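PDB 4RL3: chitinase A, which probably hydrolyses the glycosidic bonds of chitin, this chain being the catalytic domain, of glycoside hydrolase family 18, of a longer fern protein. Local coordinates for residues Ser98-Ala101 with Asn102-Ser106; Asp127-Ser130 with Thr131-Val135; Thr143-Ala147 with Asn148-Ser152; Val180-Phe184 with Tyr185-Ala189. One frame throughout, in Å; residues are numbered along the deposited sequence. Where two conformers were deposited one is given.

Contact 1: Ser98-Ala101 with Asn102-Ser106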
loop_
_atom_site.group_PDB
_atom_site.type_symbol
_atom_site.label_atom_id
_atom_site.label_comp_id
_atom_site.label_asym_id
_atom_site.label_seq_id
_atom_site.Cartn_x
_atom_site.Cartn_y
_atom_site.Cartn_z
ATOM N N SER A 98 -20.336 7.045 -12.193
ATOM C CA SER A 98 -20.243 5.719 -12.809
ATOM C C SER A 98 -18.961 5.006 -12.379
ATOM O O SER A 98 -18.978 3.795 -12.128
ATOM C CB SER A 98 -20.382 5.760 -14.331
ATOM O OG SER A 98 -19.350 6.490 -14.959
ATOM N N TRP A 99 -17.862 5.751 -12.276
ATOM C CA TRP A 99 -16.607 5.157 -11.801
ATOM C C TRP A 99 -16.803 4.640 -10.364
ATOM O O TRP A 99 -16.448 3.491 -10.040
ATOM C CB TRP A 99 -15.425 6.155 -11.895
ATOM C CG TRP A 99 -14.088 5.490 -11.637
ATOM C CD1 TRP A 99 -13.224 5.015 -12.574
ATOM C CD2 TRP A 99 -13.499 5.196 -10.360
ATOM N NE1 TRP A 99 -12.138 4.430 -11.968
ATOM C CE2 TRP A 99 -12.279 4.532 -10.612
ATOM C CE3 TRP A 99 -13.877 5.435 -9.037
ATOM C CZ2 TRP A 99 -11.437 4.098 -9.589
ATOM C CZ3 TRP A 99 -13.040 5.000 -8.012
ATOM C CH2 TRP A 99 -11.827 4.348 -8.296
ATOM N N VAL A 100 -17.368 5.485 -9.505
ATOM C CA VAL A 100 -17.567 5.108 -8.118
ATOM C C VAL A 100 -18.466 3.872 -8.005
ATOM O O VAL A 100 -18.157 2.959 -7.250
ATOM C CB VAL A 100 -18.142 6.284 -7.299
ATOM C CG1 VAL A 100 -18.643 5.818 -5.942
ATOM C CG2 VAL A 100 -17.087 7.379 -7.152
ATOM N N ALA A 101 -19.560 3.823 -8.770
ATOM C CA ALA A 101 -20.458 2.680 -8.679
ATOM C C ALA A 101 -19.761 1.391 -9.090
ATOM O O ALA A 101 -19.920 0.347 -8.453
ATOM C CB ALA A 101 -21.722 2.907 -9.497
ATOM N N ASN A 102 -18.971 1.466 -10.152
ATOM C CA ASN A 102 -18.202 0.309 -10.595
ATOM C C ASN A 102 -17.086 -0.090 -9.643
ATOM O O ASN A 102 -16.809 -1.283 -9.463
ATOM C CB ASN A 102 -17.621 0.568 -11.983
ATOM C CG ASN A 102 -18.626 0.324 -13.095
ATOM O OD1 ASN A 102 -19.527 -0.511 -12.970
ATOM N ND2 ASN A 102 -18.458 1.032 -14.197
ATOM N N ALA A 103 -16.446 0.904 -9.039
ATOM C CA ALA A 103 -15.327 0.637 -8.137
ATOM C C ALA A 103 -15.813 0.009 -6.833
ATOM O O ALA A 103 -15.258 -0.990 -6.368
ATOM C CB ALA A 103 -14.576 1.925 -7.856
ATOM N N VAL A 104 -16.848 0.589 -6.235
ATOM C CA VAL A 104 -17.380 0.056 -4.977
ATOM C C VAL A 104 -17.868 -1.383 -5.196
ATOM O O VAL A 104 -17.553 -2.273 -4.396
ATOM C CB VAL A 104 -18.522 0.922 -4.409
ATOM C CG1 VAL A 104 -19.180 0.245 -3.206
ATOM C CG2 VAL A 104 -17.975 2.298 -4.021
ATOM N N SER A 105 -18.623 -1.607 -6.272
ATOM C CA SER A 105 -19.199 -2.924 -6.535
ATOM C C SER A 105 -18.136 -3.959 -6.903
ATOM O O SER A 105 -18.105 -5.032 -6.327
ATOM C CB SER A 105 -20.278 -2.856 -7.614
ATOM O OG SER A 105 -19.773 -2.386 -8.852
ATOM N N SER A 106 -17.273 -3.640 -7.861
ATOM C CA SER A 106 -16.235 -4.590 -8.270
ATOM C C SER A 106 -15.237 -4.903 -7.159
ATOM O O SER A 106 -14.832 -6.057 -7.010
ATOM C CB SER A 106 -15.520 -4.173 -9.547
ATOM O OG SER A 106 -14.715 -3.022 -9.375
#
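Trp99 lies back against Ala103 one turn further along helix 96-114, an i to i+4 contact on an outer helix of the TIM barrel. The buried flank is the tight one. Because CG is anti to the backbone N (chi1 -170°), the indole runs along the helix, and the Ala103 methyl stands over one of its faces. This is a CH-pi contact, with Ala103 CB 3.7 Å from the centroid of the six-membered ring of Trp99. The nearest ring atom is Trp99 CZ3, 3.4 Å from Ala103 CB, so the methyl sits off-centre over the ring. The ring is tied down elsewhere by a bond from NE1 to Asp37 and by Phe91, whose plane is inclined at about 45°. With an alanine here, the Ala103 methyl would probably lose its aromatic cover and Asp37 its indole donor, opening a gap beside Cys137. Next to the ring, Val100 and Val104 point the same way toward helix 131-147, with Val100 CG1 and Val104 CG2 4.1 Å apart.

The other flank is looser and relies on polar atoms. Asn102 turns its amide to the loop, where ND2 bonds to Asn46 O. On the solvent side, Ala101 O takes two bonds from one serine: Ser105 N at 3.2 Å and, shorter, Ser105 OG at 2.8 Å.

Contact 2: Asp127-Ser130 with Thr131-Val135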
loop_
_atom_site.group_PDB
_atom_site.type_symbol
_atom_site.label_atom_id
_atom_site.label_comp_id
_atom_site.label_asym_id
_atom_site.label_seq_id
_atom_site.Cartn_x
_atom_site.Cartn_y
_atom_site.Cartn_z
ATOM N N ASP A 127 -2.552 12.407 -15.668
ATOM C CA ASP A 127 -2.496 13.265 -16.848
ATOM C C ASP A 127 -3.835 13.355 -17.589
ATOM O O ASP A 127 -3.981 14.193 -18.482
ATOM C CB ASP A 127 -1.393 12.766 -17.778
ATOM C CG ASP A 127 -0.051 12.656 -17.073
ATOM O OD1 ASP A 127 0.394 13.667 -16.497
ATOM O OD2 ASP A 127 0.551 11.557 -17.058
ATOM N N GLN A 128 -4.799 12.504 -17.225
ATOM C CA GLN A 128 -6.098 12.420 -17.911
ATOM C C GLN A 128 -7.281 12.709 -16.978
ATOM O O GLN A 128 -8.431 12.417 -17.315
ATOM C CB GLN A 128 -6.269 11.028 -18.539
ATOM C CG GLN A 128 -5.194 10.667 -19.556
ATOM C CD GLN A 128 -5.365 9.290 -20.182
ATOM O OE1 GLN A 128 -4.537 8.875 -20.987
ATOM N NE2 GLN A 128 -6.422 8.569 -19.807
ATOM N N VAL A 129 -6.999 13.289 -15.818
ATOM C CA VAL A 129 -8.022 13.562 -14.820
ATOM C C VAL A 129 -7.656 14.776 -13.969
ATOM O O VAL A 129 -6.488 15.004 -13.664
ATOM C CB VAL A 129 -8.259 12.324 -13.926
ATOM C CG1 VAL A 129 -7.067 12.050 -13.020
ATOM C CG2 VAL A 129 -9.536 12.485 -13.110
ATOM N N SER A 130 -8.656 15.551 -13.575
ATOM C CA SER A 130 -8.424 16.639 -12.632
ATOM C C SER A 130 -8.251 16.089 -11.229
ATOM O O SER A 130 -8.730 15.008 -10.900
ATOM C CB SER A 130 -9.566 17.640 -12.636
ATOM O OG SER A 130 -10.710 17.111 -11.992
ATOM N N THR A 131 -7.578 16.849 -10.392
ATOM C CA THR A 131 -7.372 16.438 -9.016
ATOM C C THR A 131 -8.700 16.339 -8.261
ATOM O O THR A 131 -8.899 15.408 -7.480
ATOM C CB THR A 131 -6.366 17.380 -8.334
ATOM O OG1 THR A 131 -5.094 17.193 -8.970
ATOM C CG2 THR A 131 -6.262 17.127 -6.833
ATOM N N SER A 132 -9.614 17.277 -8.503
ATOM C CA SER A 132 -10.930 17.225 -7.870
ATOM C C SER A 132 -11.679 15.944 -8.231
ATOM O O SER A 132 -12.326 15.345 -7.378
ATOM C CB SER A 132 -11.775 18.440 -8.256
ATOM O OG SER A 132 -11.281 19.621 -7.642
ATOM N N THR A 133 -11.590 15.531 -9.494
ATOM C CA THR A 133 -12.252 14.314 -9.948
ATOM C C THR A 133 -11.658 13.092 -9.262
ATOM O O THR A 133 -12.391 12.259 -8.749
ATOM C CB THR A 133 -12.199 14.174 -11.474
ATOM O OG1 THR A 133 -13.004 15.208 -12.062
ATOM C CG2 THR A 133 -12.708 12.811 -11.918
ATOM N N PHE A 134 -10.329 13.006 -9.231
ATOM C CA PHE A 134 -9.650 11.910 -8.543
ATOM C C PHE A 134 -10.051 11.829 -7.069
ATOM O O PHE A 134 -10.411 10.766 -6.571
ATOM C CB PHE A 134 -8.127 12.048 -8.670
ATOM C CG PHE A 134 -7.348 11.039 -7.873
ATOM C CD1 PHE A 134 -7.364 9.700 -8.224
ATOM C CD2 PHE A 134 -6.608 11.425 -6.762
ATOM C CE1 PHE A 134 -6.654 8.772 -7.492
ATOM C CE2 PHE A 134 -5.871 10.498 -6.030
ATOM C CZ PHE A 134 -5.918 9.166 -6.387
ATOM N N VAL A 135 -10.005 12.960 -6.379
ATOM C CA VAL A 135 -10.297 12.979 -4.959
ATOM C C VAL A 135 -11.744 12.554 -4.688
ATOM O O VAL A 135 -12.014 11.781 -3.770
ATOM C CB VAL A 135 -9.988 14.371 -4.351
ATOM C CG1 VAL A 135 -10.540 14.498 -2.942
ATOM C CG2 VAL A 135 -8.485 14.650 -4.379
HETATM O O HOH W 1 -4.449 15.719 -11.498
HETATM O O HOH W 2 -11.481 15.251 -14.514
#
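Val129 and Thr133 meet at a slant where the loop after strand 118-123 turns into helix 131-147, at the helix N-terminus. The valine turns CG2 anti to its own N, which carries that methyl to the Thr133 methyl: Val129 CG2 and Thr133 CG2 are 3.4 Å apart, closer than carbon atoms usually pack. Thr133 thus shows two different branches to the loop, its CG2 to the valine and its OG1 to the polar group beside it.

That group is Ser130, the N-cap residue. Ser130 OG lies 3.0 Å from Thr133 OG1. Water 2 links the same two residues, accepting from Ser130 N and hydrogen-bonded to Thr133 OG1 at 2.9 Å. A second water works on another side of the turn: water 1 donates to Val129 O and is bonded to Thr131 OG1 at 3.0 Å.

Phe134 is oriented quite differently. Its backbone N closes the first turn on Ser130 O at 3.1 Å, nearly straight at 171°, while its ring leads away from the loop to meet Phe126 and Phe91 edge-to-face. On the flank toward helix 163-173, Thr131 and Phe134 touch Gln165.

The chemistry is that of a helix start, whose first backbone N-H groups have no preceding turn to bond to. Ser130 OG lies 3.1 Å from one of them, Thr133 N. Water 2 takes the N-H of the cap residue itself, water 1 joins Val129 O to Thr131 OG1, and the tight methyl pair probably helps to fix how the loop enters.

Contact 3: Thr143-Ala147 with Asn148-Ser152. With EDO (1,2-ethanediol), chain D.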
loop_
_atom_site.group_PDB
_atom_site.type_symbol
_atom_site.label_atom_id
_atom_site.label_comp_id
_atom_site.label_asym_id
_atom_site.label_seq_id
_atom_site.Cartn_x
_atom_site.Cartn_y
_atom_site.Cartn_z
ATOM N N THR A 143 -15.247 5.852 1.498
ATOM C CA THR A 143 -16.339 6.172 2.404
ATOM C C THR A 143 -17.443 5.122 2.293
ATOM O O THR A 143 -17.951 4.629 3.311
ATOM C CB THR A 143 -16.895 7.580 2.112
ATOM O OG1 THR A 143 -15.879 8.553 2.381
ATOM C CG2 THR A 143 -18.129 7.878 2.949
ATOM N N GLN A 144 -17.787 4.742 1.070
ATOM C CA GLN A 144 -18.804 3.712 0.868
ATOM C C GLN A 144 -18.357 2.333 1.353
ATOM O O GLN A 144 -19.146 1.613 1.964
ATOM C CB GLN A 144 -19.208 3.613 -0.593
ATOM C CG GLN A 144 -20.071 4.752 -1.087
ATOM C CD GLN A 144 -20.756 4.433 -2.410
ATOM O OE1 GLN A 144 -21.212 3.309 -2.647
ATOM N NE2 GLN A 144 -20.883 5.436 -3.244
ATOM N N LEU A 145 -17.113 1.937 1.075
ATOM C CA LEU A 145 -16.659 0.628 1.538
ATOM C C LEU A 145 -16.650 0.552 3.060
ATOM O O LEU A 145 -16.942 -0.510 3.612
ATOM C CB LEU A 145 -15.285 0.274 0.977
ATOM C CG LEU A 145 -15.228 -0.018 -0.527
ATOM C CD1 LEU A 145 -13.778 -0.167 -0.942
ATOM C CD2 LEU A 145 -16.011 -1.259 -0.933
ATOM N N LYS A 146 -16.326 1.661 3.730
ATOM C CA LYS A 146 -16.383 1.721 5.187
ATOM C C LYS A 146 -17.819 1.665 5.696
ATOM O O LYS A 146 -18.131 0.872 6.596
ATOM C CB LYS A 146 -15.667 2.970 5.713
ATOM C CG LYS A 146 -14.146 2.886 5.644
ATOM C CD LYS A 146 -13.567 1.933 6.662
ATOM C CE LYS A 146 -12.043 1.934 6.632
ATOM N NZ LYS A 146 -11.469 3.168 7.248
ATOM N N ALA A 147 -18.690 2.478 5.110
ATOM C CA ALA A 147 -20.087 2.547 5.560
ATOM C C ALA A 147 -20.800 1.215 5.341
ATOM O O ALA A 147 -21.628 0.794 6.172
ATOM C CB ALA A 147 -20.816 3.669 4.847
ATOM N N ASN A 148 -20.452 0.539 4.246
ATOM C CA ASN A 148 -21.049 -0.752 3.905
ATOM C C ASN A 148 -20.462 -1.910 4.726
ATOM O O ASN A 148 -20.880 -3.050 4.544
ATOM C CB ASN A 148 -20.866 -1.058 2.411
ATOM C CG ASN A 148 -21.597 -0.079 1.489
ATOM O OD1 ASN A 148 -22.418 0.747 1.921
ATOM N ND2 ASN A 148 -21.296 -0.172 0.195
ATOM N N ASN A 149 -19.494 -1.620 5.602
ATOM C CA ASN A 149 -18.825 -2.621 6.440
ATOM C C ASN A 149 -18.047 -3.663 5.638
ATOM O O ASN A 149 -17.892 -4.811 6.066
ATOM C CB ASN A 149 -19.840 -3.278 7.381
ATOM C CG ASN A 149 -20.631 -2.251 8.169
ATOM O OD1 ASN A 149 -20.046 -1.369 8.795
ATOM N ND2 ASN A 149 -21.958 -2.333 8.116
ATOM N N VAL A 150 -17.528 -3.244 4.487
ATOM C CA VAL A 150 -16.831 -4.142 3.577
ATOM C C VAL A 150 -15.331 -4.227 3.910
ATOM O O VAL A 150 -14.690 -5.277 3.695
ATOM C CB VAL A 150 -17.023 -3.692 2.107
ATOM C CG1 VAL A 150 -16.191 -4.538 1.158
ATOM C CG2 VAL A 150 -18.490 -3.764 1.709
ATOM N N ILE A 151 -14.778 -3.132 4.430
ATOM C CA ILE A 151 -13.354 -3.057 4.794
ATOM C C ILE A 151 -13.191 -2.496 6.190
ATOM O O ILE A 151 -14.022 -1.709 6.646
ATOM C CB ILE A 151 -12.540 -2.167 3.823
ATOM C CG1 ILE A 151 -12.990 -0.690 3.858
ATOM C CG2 ILE A 151 -12.589 -2.741 2.407
ATOM C CD1 ILE A 151 -12.165 0.228 2.976
ATOM N N SER A 152 -12.114 -2.912 6.856
ATOM C CA SER A 152 -11.709 -2.345 8.138
ATOM C C SER A 152 -10.541 -1.372 8.005
ATOM O O SER A 152 -10.324 -0.569 8.898
ATOM C CB SER A 152 -11.332 -3.449 9.131
ATOM O OG SER A 152 -10.207 -4.200 8.722
HETATM C C1 EDO D . -12.104 3.659 10.977
HETATM O O1 EDO D . -11.401 2.672 10.228
HETATM C C2 EDO D . -12.308 4.901 10.120
HETATM O O2 EDO D . -13.228 4.638 9.053
HETATM O O HOH W 3 -16.303 -0.734 7.946
#
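Gln144 O stands over a face of the Asn148 carboxamide, 3.0 Å from Asn148 CG and almost directly above that carbon. The same oxygen accepts from Asn148 N at 2.8 Å, a bond that brings the side chain beneath it. A second amide repeats the pattern less closely: Ala147 O lies over a face of the Asn149 carboxamide, 3.7 Å from Asn149 OD1. Meanwhile the flat end of Gln144 is turned to the neighbouring helix 96-114, where Val100 and Val104 touch it.

These groups surround the C-terminal end of helix 131-147, which finishes in a Schellman motif. Asn149 takes a positive phi of 63°, and the chain doubles back so that Val150 N bonds to Leu145 O at 2.9 Å and Asn149 N to Lys146 O, the latter donor well above the carbonyl plane. The apolar pair expected of this motif is present, with Leu145 CD2 reaching Val150 CG1 at 3.9 Å on a slanting approach. Ile151 packs on the same leucine: its CD1 lies 3.7 Å from Leu145 CB, and its side chain crosses that of Lys146 at about a right angle.

Lys146 is bent at chi2 and chi4, which swings its amine past Ile151 to a salt bridge with Asp178 and a bond to Val176 O. The amine also donates to both hydroxyls of an ethanediol, O2 at 2.9 Å from Lys146 NZ, probably a guest from the crystallisation liquor. Water 3 donates to Lys146 O and Ile151 O.

Carbonyls left over at a helix end are thus met by the returning chain and by water, and the lysine charge is probably balanced by Asp178.

Contact 4: Val180-Phe184 with Tyr185-Ala189. With ACT (acetate ion), chain E.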
loop_
_atom_site.group_PDB
_atom_site.type_symbol
_atom_site.label_atom_id
_atom_site.label_comp_id
_atom_site.label_asym_id
_atom_site.label_seq_id
_atom_site.Cartn_x
_atom_site.Cartn_y
_atom_site.Cartn_z
ATOM N N VAL A 180 -1.242 5.982 6.151
ATOM C CA VAL A 180 -0.564 6.634 5.046
ATOM C C VAL A 180 0.734 5.870 4.799
ATOM O O VAL A 180 1.686 5.947 5.592
ATOM C CB VAL A 180 -0.308 8.133 5.337
ATOM C CG1 VAL A 180 0.424 8.780 4.159
ATOM C CG2 VAL A 180 -1.626 8.849 5.618
ATOM N N ASN A 181 0.745 5.108 3.704
ATOM C CA ASN A 181 1.916 4.352 3.253
ATOM C C ASN A 181 2.833 5.282 2.444
ATOM O O ASN A 181 2.952 5.137 1.229
ATOM C CB ASN A 181 1.519 3.169 2.348
ATOM C CG ASN A 181 0.857 2.001 3.082
ATOM O OD1 ASN A 181 0.464 2.072 4.260
ATOM N ND2 ASN A 181 0.700 0.917 2.352
ATOM N N PHE A 182 3.457 6.254 3.100
ATOM C CA PHE A 182 4.292 7.194 2.380
ATOM C C PHE A 182 5.523 6.451 1.856
ATOM O O PHE A 182 6.174 5.726 2.595
ATOM C CB PHE A 182 4.706 8.376 3.261
ATOM C CG PHE A 182 5.345 9.491 2.487
ATOM C CD1 PHE A 182 6.686 9.422 2.154
ATOM C CD2 PHE A 182 4.603 10.570 2.051
ATOM C CE1 PHE A 182 7.282 10.412 1.415
ATOM C CE2 PHE A 182 5.199 11.571 1.302
ATOM C CZ PHE A 182 6.542 11.492 0.989
ATOM N N GLN A 183 5.820 6.618 0.573
ATOM C CA GLN A 183 6.908 5.894 -0.075
ATOM C C GLN A 183 8.259 6.585 0.116
ATOM O O GLN A 183 8.688 7.378 -0.726
ATOM C CB GLN A 183 6.630 5.749 -1.565
ATOM C CG GLN A 183 5.348 4.996 -1.895
ATOM C CD GLN A 183 5.158 4.851 -3.393
ATOM O OE1 GLN A 183 6.121 4.723 -4.145
ATOM N NE2 GLN A 183 3.911 4.898 -3.834
ATOM N N PHE A 184 8.950 6.250 1.199
ATOM C CA PHE A 184 10.237 6.896 1.512
ATOM C C PHE A 184 11.377 6.393 0.640
ATOM O O PHE A 184 12.436 7.027 0.574
ATOM C CB PHE A 184 10.557 6.745 2.996
ATOM C CG PHE A 184 9.695 7.609 3.869
ATOM C CD1 PHE A 184 9.962 8.972 4.005
ATOM C CD2 PHE A 184 8.588 7.087 4.524
ATOM C CE1 PHE A 184 9.152 9.777 4.789
ATOM C CE2 PHE A 184 7.788 7.888 5.322
ATOM C CZ PHE A 184 8.060 9.240 5.450
ATOM N N TYR A 185 11.134 5.294 -0.065
ATOM C CA TYR A 185 12.081 4.768 -1.043
ATOM C C TYR A 185 12.102 5.586 -2.335
ATOM O O TYR A 185 12.867 5.270 -3.251
ATOM C CB TYR A 185 11.833 3.273 -1.307
ATOM C CG TYR A 185 10.380 2.867 -1.434
ATOM C CD1 TYR A 185 9.641 2.506 -0.310
ATOM C CD2 TYR A 185 9.752 2.829 -2.667
ATOM C CE1 TYR A 185 8.308 2.133 -0.415
ATOM C CE2 TYR A 185 8.425 2.443 -2.789
ATOM C CZ TYR A 185 7.706 2.103 -1.669
ATOM O OH TYR A 185 6.392 1.726 -1.786
ATOM N N SER A 186 11.270 6.633 -2.409
ATOM C CA SER A 186 11.371 7.652 -3.460
ATOM C C SER A 186 12.613 8.539 -3.273
ATOM O O SER A 186 13.020 9.220 -4.213
ATOM C CB SER A 186 10.109 8.533 -3.471
ATOM O OG SER A 186 9.949 9.215 -2.236
ATOM N N TYR A 187 13.190 8.560 -2.072
ATOM C CA TYR A 187 14.364 9.394 -1.802
ATOM C C TYR A 187 15.649 8.664 -2.184
ATOM O O TYR A 187 15.630 7.472 -2.504
ATOM C CB TYR A 187 14.380 9.870 -0.343
ATOM C CG TYR A 187 13.205 10.765 -0.028
ATOM C CD1 TYR A 187 13.033 11.977 -0.693
ATOM C CD2 TYR A 187 12.245 10.390 0.899
ATOM C CE1 TYR A 187 11.949 12.789 -0.438
ATOM C CE2 TYR A 187 11.152 11.195 1.167
ATOM C CZ TYR A 187 11.006 12.396 0.503
ATOM O OH TYR A 187 9.915 13.200 0.763
ATOM N N GLY A 188 16.761 9.392 -2.172
ATOM C CA GLY A 188 18.010 8.868 -2.707
ATOM C C GLY A 188 18.672 7.783 -1.882
ATOM O O GLY A 188 18.545 7.736 -0.656
ATOM N N ALA A 189 19.416 6.919 -2.576
ATOM C CA ALA A 189 20.164 5.831 -1.941
ATOM C C ALA A 189 21.237 6.322 -0.969
ATOM O O ALA A 189 21.664 5.580 -0.098
ATOM C CB ALA A 189 20.783 4.936 -3.006
HETATM C C ACT E . 4.266 1.491 -4.375
HETATM O O ACT E . 3.808 1.508 -5.545
HETATM O OXT ACT E . 5.515 1.590 -4.263
HETATM C CH3 ACT E . 3.367 1.341 -3.178
#
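The active-site end of the GH18 barrel is the setting: the chain leaving strand 179-180 turns here through a short 3-10 segment, and Gln183 and Tyr185 meet beside the two aspartates of strand 118-123, Asp120 touched by Asn181 and Asp122 by Gln183. Gln183 crosses the tyrosine obliquely, its amide plane only 24° from that of the ring. Its CB stands over one face of the ring, a CH-pi contact 4.1 Å from the Tyr185 centroid, while Gln183 CG is 3.4 Å from Tyr185 OH. The glutamine is extended beyond CG, and NE2 is bonded to Ala157 O.

Tyr185 OH donates to an acetate oxygen, OXT, at 2.6 Å, and OXT lies in plane at the ring edge. With chi1 at 42°, the ring folds back over the preceding residues instead of following the turn outward. A phenylalanine in its place would probably keep the CH-pi contact with Gln183 CB but leave the acetate without this donor.

On the other side of the turn, Phe182 CD1 lies over the centre of the Phe184 ring, and Phe184 CD1 meets the edge of Tyr187, 3.8 Å from Tyr187 CE2. Tyr187 OH is bonded to Asp160. Gln183 O takes two donors of Ser186, OG at 2.7 Å and N from above the carbonyl plane, which probably helps to hold the turn.

The acetate is probably from the crystallisation liquor, but a carboxylate held by this tyrosine beside Gln183 is consistent with a place for the N-acetyl group of chitin, as in related family 18 enzymes.

Along the chain the four contacts come in series, all within the one family 18 barrel. Contacts 2 and 3 mark the start and end of helix 131-147, their centres 23 Å apart; this helix joins parallel strands 118-123 and 153-156 in a beta-alpha-beta unit. Contact 1, on helix 96-114, packs beside it and touches contact 3: Val100 CG1 lies 3.5 Å from Gln144 NE2, and the centres are 13 Å apart. Contact 4 lies across the chain's centre, its own centre about 30 Å from that of contact 1. Contacts 2 and 4 both follow strands, at the end of the barrel that probably binds substrate in contact 4; contact 3 lies at the opposite end.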